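Local coordinates for protein TadZ (Pseudomonas aeruginosa, PDB 4LDA) that probably serves in pilus assembly as part of a larger protein thought to bind and hydrolyse ATP, here represented by its CheY-like N-terminal domain, at residues Val92-Ala95 with Met96-Gly99. Numbering follows the deposited sequence.
Sequences VLAA and MRAG
With CG set beside its own backbone N and opposite the carbonyl carbon (chi1 -74°), Arg-97 sends its chain back along the helix toward Leu-93 and Ala-94; a bend at chi3 (-109°) then folds the guanidinium over the preceding turn. One face of that flat group rests on the backbone there, with CA of Ala-94 3.4 Å from its plane, off toward the rim. NH2 lies near the backbone N of Ala-94 and 3.8 Å from CB of Leu-93; NH1 lies beside CA and the small methyl of Ala-94. A long, flexible arginine suits this exposed surface, its methylenes passing the Leu-93 carbonyl with CG 3.3 Å from the O. Met-96, present as selenomethionine, has its CG likewise anti to the carbonyl carbon, 3.0 Å from the carbonyl O of Val-92, before bends at chi2 and chi3 carry its end away from the turn.

Beneath these side chains run four successive i to i+4 backbone bonds. Arg-97 N reaches Leu-93 O at 3.0 Å, whereas the last, Gly-99 N to Ala-95 O, is longer at 3.2 Å and more bent (136° at the hydrogen). Small residues suit the sides that meet the rest of the fold: Ala-95, buried, packs with Val-92 on Phe-103 of strand 102-104, while Ala-94 touches Leu-61 and Ala-98 touches Val-68, both of helix 61-74. At Gly-99 phi turns positive; a beta carbon here would collide with the carbonyl O of Ala-98, so glycine suits the place. As C-prime residue it gives a weak bond from its N to Met-96 O, and the next residue's N reaches back to Ala-95 O: a Schellman motif closing the helix of a beta-alpha-beta crossover in a CheY-like receiver fold.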
loop_
_atom_site.group_PDB
_atom_site.type_symbol
_atom_site.label_atom_id
_atom_site.label_comp_id
_atom_site.label_asym_id
_atom_site.label_seq_id
_atom_site.Cartn_x
_atom_site.Cartn_y
_atom_site.Cartn_z
ATOM N N VAL A 92 6.998 0.571 -12.504
ATOM C CA VAL A 92 7.489 1.410 -11.394
ATOM C C VAL A 92 7.119 2.863 -11.681
ATOM O O VAL A 92 6.543 3.516 -10.813
ATOM C CB VAL A 92 9.023 1.235 -11.151
ATOM C CG1 VAL A 92 9.552 2.198 -10.082
ATOM C CG2 VAL A 92 9.362 -0.211 -10.782
ATOM N N LEU A 93 7.376 3.335 -12.924
ATOM C CA LEU A 93 7.048 4.679 -13.396
ATOM C C LEU A 93 5.543 4.963 -13.403
ATOM O O LEU A 93 5.144 6.032 -12.952
ATOM C CB LEU A 93 7.592 4.899 -14.795
ATOM C CG LEU A 93 9.033 5.329 -14.879
ATOM C CD1 LEU A 93 9.533 5.217 -16.319
ATOM C CD2 LEU A 93 9.228 6.735 -14.301
ATOM N N ALA A 94 4.714 4.033 -13.891
ATOM C CA ALA A 94 3.254 4.197 -13.919
ATOM C C ALA A 94 2.701 4.342 -12.502
ATOM O O ALA A 94 1.900 5.249 -12.267
ATOM C CB ALA A 94 2.600 3.022 -14.630
ATOM N N ALA A 95 3.182 3.494 -11.553
ATOM C CA ALA A 95 2.786 3.478 -10.137
ATOM C C ALA A 95 3.095 4.810 -9.470
ATOM O O ALA A 95 2.218 5.372 -8.811
ATOM C CB ALA A 95 3.491 2.348 -9.402
HETATM N N MSE A 96 4.315 5.344 -9.699
HETATM C CA MSE A 96 4.768 6.637 -9.173
HETATM C C MSE A 96 3.907 7.775 -9.728
HETATM O O MSE A 96 3.509 8.650 -8.957
HETATM C CB MSE A 96 6.248 6.894 -9.471
HETATM C CG MSE A 96 7.203 5.781 -8.947
HETATM SE SE MSE A 96 7.196 5.268 -7.025
HETATM C CE MSE A 96 8.182 6.818 -6.314
ATOM N N ARG A 97 3.597 7.751 -11.043
ATOM C CA ARG A 97 2.753 8.750 -11.689
ATOM C C ARG A 97 1.324 8.716 -11.135
ATOM O O ARG A 97 0.727 9.781 -10.974
ATOM C CB ARG A 97 2.719 8.553 -13.205
ATOM C CG ARG A 97 3.985 8.962 -13.956
ATOM C CD ARG A 97 3.811 8.872 -15.494
ATOM N NE ARG A 97 4.556 7.777 -16.163
ATOM C CZ ARG A 97 4.014 6.649 -16.640
ATOM N NH1 ARG A 97 2.702 6.448 -16.567
ATOM N NH2 ARG A 97 4.781 5.725 -17.210
ATOM N N ALA A 98 0.776 7.504 -10.837
ATOM C CA ALA A 98 -0.566 7.300 -10.263
ATOM C C ALA A 98 -0.677 7.935 -8.865
ATOM O O ALA A 98 -1.764 8.366 -8.484
ATOM C CB ALA A 98 -0.892 5.819 -10.192
ATOM N N GLY A 99 0.438 7.993 -8.126
ATOM C CA GLY A 99 0.499 8.588 -6.792
ATOM C C GLY A 99 1.135 7.736 -5.715
ATOM O O GLY A 99 1.182 8.163 -4.558
#